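Local coordinates for ABC transporter substrate binding protein (Ribose) (Agrobacterium vitis S4, PDB 4WT7) that binds the sugar alcohol D-allitol between its two lobes and probably delivers carbohydrates to an ABC transporter as its solute-binding protein, at residues 94-99 against 164-169. Sequence-based numbering, arbitrary orientation.
Sequences QLLGTL and VTPCAI. With X9X (D-allitol), chain C.
Leu96 meets Val164 across the cleft of a periplasmic binding protein, a worked example of how two lobes, each built on its own beta-sheet, close over a ligand. The 94-99 segment leaves the C-terminal end of strand 91-95 in one lobe; 164-169 opens helix 165-178 in the other, with Val164 at its N-cap position. The two branches of Leu96 divide the work. Its chi1 of -74° puts CG beside the backbone N; chi2 near 165° then carries Leu96 CD1 on, anti to CA, to within 3.4 Å of D-allitol OAE, while Leu96 CD2 turns to the opposite lobe and touches Val164 CG1 at 3.8 Å. Pro166 CG lies more loosely, 4.4 Å from Leu96 CD2.

Val164 is forked in a similar way: CG1, anti to the backbone N, meets the leucine, Val164 CG2 rests 3.8 Å from Gly97 O, and both methyls lie near the ligand's OAA. That carbonyl also accepts a hydrogen bond from a water, which in turn accepts one from Thr165 N, so a water bridges the two segments at the first turn of the helix. Gln94 holds the chain just after the strand: its NE2 donates a nearly straight bond (170°) to Leu96 O, from above the carbonyl plane, and its OE1 is bonded to Ser38. Asp120, Asp251 and Arg170 are among the polar residues gripping the ligand, and Cys167 SG approaches its OAC to 3.2 Å.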
ATOM      1  N   GLN A  94      -9.654   8.374   6.941  1.00  8.54           N
ATOM      2  CA  GLN A  94      -8.241   8.667   6.724  1.00  8.54           C
ATOM      3  C   GLN A  94      -7.585   7.564   5.930  1.00  8.45           C
ATOM      4  O   GLN A  94      -7.635   6.386   6.289  1.00  8.33           O
ATOM      5  CB  GLN A  94      -7.517   8.864   8.063  1.00  8.50           C
ATOM      6  CG  GLN A  94      -6.005   8.949   7.958  1.00  8.50           C
ATOM      7  CD  GLN A  94      -5.581  10.125   7.117  1.00  8.65           C
ATOM      8  OE1 GLN A  94      -6.208  11.196   7.160  1.00  8.78           O
ATOM      9  NE2 GLN A  94      -4.513   9.953   6.357  1.00  8.67           N
ATOM     10  N   LEU A  95      -6.952   7.970   4.849  1.00  8.52           N
ATOM     11  CA  LEU A  95      -6.303   7.043   3.933  1.00  8.48           C
ATOM     12  C   LEU A  95      -4.768   7.128   4.071  1.00  8.49           C
ATOM     13  O   LEU A  95      -4.150   8.145   3.744  1.00  8.62           O
ATOM     14  CB  LEU A  95      -6.737   7.346   2.485  1.00  8.58           C
ATOM     15  CG  LEU A  95      -5.951   6.667   1.365  1.00  8.58           C
ATOM     16  CD1 LEU A  95      -6.098   5.162   1.432  1.00  8.45           C
ATOM     17  CD2 LEU A  95      -6.404   7.180   0.020  1.00  8.71           C
ATOM     18  N   LEU A  96      -4.178   6.029   4.528  1.00  8.39           N
ATOM     19  CA  LEU A  96      -2.735   5.889   4.638  1.00  8.41           C
ATOM     20  C   LEU A  96      -2.153   6.904   5.610  1.00  8.47           C
ATOM     21  O   LEU A  96      -2.877   7.591   6.358  1.00  8.47           O
ATOM     22  CB  LEU A  96      -2.069   5.937   3.241  1.00  8.51           C
ATOM     23  CG  LEU A  96      -2.283   4.641   2.444  1.00  8.45           C
ATOM     24  CD1 LEU A  96      -1.975   4.744   0.916  1.00  8.56           C
ATOM     25  CD2 LEU A  96      -1.492   3.526   3.089  1.00  8.38           C
ATOM     26  N   GLY A  97      -0.839   6.969   5.626  1.00 10.69           N
ATOM     27  CA  GLY A  97      -0.147   7.805   6.567  1.00  9.03           C
ATOM     28  C   GLY A  97       0.556   6.941   7.589  1.00 12.42           C
ATOM     29  O   GLY A  97       0.192   5.760   7.810  1.00 12.14           O
ATOM     30  N   THR A  98       1.578   7.533   8.211  1.00  8.60           N
ATOM     31  CA  THR A  98       2.318   6.886   9.255  1.00  8.56           C
ATOM     32  C   THR A  98       1.493   6.936  10.535  1.00  8.57           C
ATOM     33  O   THR A  98       1.117   8.027  10.962  1.00  8.93           O
ATOM     34  CB  THR A  98       3.608   7.649   9.540  1.00  9.33           C
ATOM     35  OG1 THR A  98       4.401   7.692   8.350  1.00 11.61           O
ATOM     36  CG2 THR A  98       4.357   6.971  10.630  1.00  8.68           C
ATOM     37  N   LEU A  99       1.268   5.774  11.143  1.00  8.37           N
ATOM     38  CA  LEU A  99       0.348   5.642  12.253  1.00  8.28           C
ATOM     39  C   LEU A  99       0.679   6.590  13.393  1.00  9.62           C
ATOM     40  O   LEU A  99      -0.207   7.278  13.877  1.00  8.34           O
ATOM     41  CB  LEU A  99       0.302   4.195  12.744  1.00  8.18           C
ATOM     42  CG  LEU A  99      -0.632   3.984  13.931  1.00  8.29           C
ATOM     43  CD1 LEU A  99      -2.085   4.306  13.561  1.00  9.62           C
ATOM     44  CD2 LEU A  99      -0.536   2.567  14.461  1.00 11.42           C
ATOM     45  N   VAL A 164       3.803   2.414   8.505  1.00  7.87           N
ATOM     46  CA  VAL A 164       2.508   2.396   7.814  1.00  7.58           C
ATOM     47  C   VAL A 164       1.981   0.997   7.916  1.00  7.40           C
ATOM     48  O   VAL A 164       2.650   0.058   7.497  1.00  7.50           O
ATOM     49  CB  VAL A 164       2.640   2.778   6.326  1.00  7.64           C
ATOM     50  CG1 VAL A 164       1.282   2.724   5.618  1.00  7.40           C
ATOM     51  CG2 VAL A 164       3.276   4.163   6.210  1.00  7.88           C
ATOM     52  N   THR A 165       0.798   0.846   8.506  1.00  7.19           N
ATOM     53  CA  THR A 165       0.307  -0.497   8.835  1.00  7.06           C
ATOM     54  C   THR A 165       0.487  -1.585   7.780  1.00  7.08           C
ATOM     55  O   THR A 165       1.068  -2.602   8.095  1.00  7.18           O
ATOM     56  CB  THR A 165      -1.155  -0.474   9.295  1.00  6.86           C
ATOM     57  OG1 THR A 165      -1.306   0.567  10.263  1.00  7.03           O
ATOM     58  CG2 THR A 165      -1.534  -1.791   9.920  1.00  6.80           C
ATOM     59  N   PRO A 166      -0.030  -1.413   6.546  1.00  7.03           N
ATOM     60  CA  PRO A 166       0.090  -2.539   5.602  1.00  7.10           C
ATOM     61  C   PRO A 166       1.526  -2.880   5.206  1.00  7.38           C
ATOM     62  O   PRO A 166       1.844  -4.051   5.011  1.00  7.51           O
ATOM     63  CB  PRO A 166      -0.689  -2.072   4.364  1.00  7.06           C
ATOM     64  CG  PRO A 166      -0.840  -0.614   4.515  1.00  7.02           C
ATOM     65  CD  PRO A 166      -0.885  -0.348   6.006  1.00  6.93           C
ATOM     66  N   CYS A 167       2.393  -1.881   5.131  1.00  7.94           N
ATOM     67  CA  CYS A 167       3.804  -2.144   4.854  1.00  8.26           C
ATOM     68  C   CYS A 167       4.523  -2.862   6.006  1.00  8.38           C
ATOM     69  O   CYS A 167       5.375  -3.736   5.764  1.00  8.64           O
ATOM     70  CB  CYS A 167       4.534  -0.847   4.535  1.00  8.44           C
ATOM     71  SG  CYS A 167       3.674   0.173   3.338  1.00  8.95           S
ATOM     72  N   ALA A 168       4.218  -2.472   7.248  1.00  7.84           N
ATOM     73  CA  ALA A 168       4.800  -3.148   8.400  1.00  7.97           C
ATOM     74  C   ALA A 168       4.423  -4.616   8.339  1.00  7.93           C
ATOM     75  O   ALA A 168       5.237  -5.505   8.555  1.00  8.18           O
ATOM     76  CB  ALA A 168       4.278  -2.543   9.698  1.00  7.85           C
ATOM     77  N   ILE A 169       3.158  -4.882   8.060  1.00  7.66           N
ATOM     78  CA  ILE A 169       2.717  -6.283   8.052  1.00  7.66           C
ATOM     79  C   ILE A 169       3.426  -7.045   6.934  1.00  7.92           C
ATOM     80  O   ILE A 169       3.845  -8.202   7.115  1.00  8.12           O
ATOM     81  CB  ILE A 169       1.171  -6.387   7.929  1.00  7.37           C
ATOM     82  CG1 ILE A 169       0.491  -5.682   9.122  1.00  7.18           C
ATOM     83  CG2 ILE A 169       0.694  -7.852   7.798  1.00  7.42           C
ATOM     84  CD1 ILE A 169      -1.079  -5.549   8.897  1.00  7.84           C
TER
HETATM   85  OAA X9X C 401       2.628   3.818   2.229  1.00 12.22           O
HETATM   86  CAG X9X C 401       3.107   3.527   0.966  1.00  5.73           C
HETATM   87  CAI X9X C 401       2.342   2.564   0.119  1.00  5.41           C
HETATM   88  OAC X9X C 401       2.458   1.242   0.587  1.00  9.79           O
HETATM   89  CAK X9X C 401       0.927   3.022  -0.084  1.00  1.73           C
HETATM   90  OAE X9X C 401       1.020   4.312  -0.551  1.00 10.31           O
HETATM   91  CAL X9X C 401       0.223   2.220  -1.181  1.00 12.27           C
HETATM   92  OAF X9X C 401       0.929   2.266  -2.373  1.00  9.48           O
HETATM   93  CAJ X9X C 401      -0.189   0.802  -0.840  1.00  8.59           C
HETATM   94  OAD X9X C 401       0.833  -0.126  -0.960  1.00 10.55           O
HETATM   95  CAH X9X C 401      -0.899   0.625   0.486  1.00  7.04           C
HETATM   96  OAB X9X C 401      -1.820  -0.443   0.540  1.00 10.03           O
HETATM   97  O   HOH W   1      -0.934   3.322   8.316  1.00  1.50           O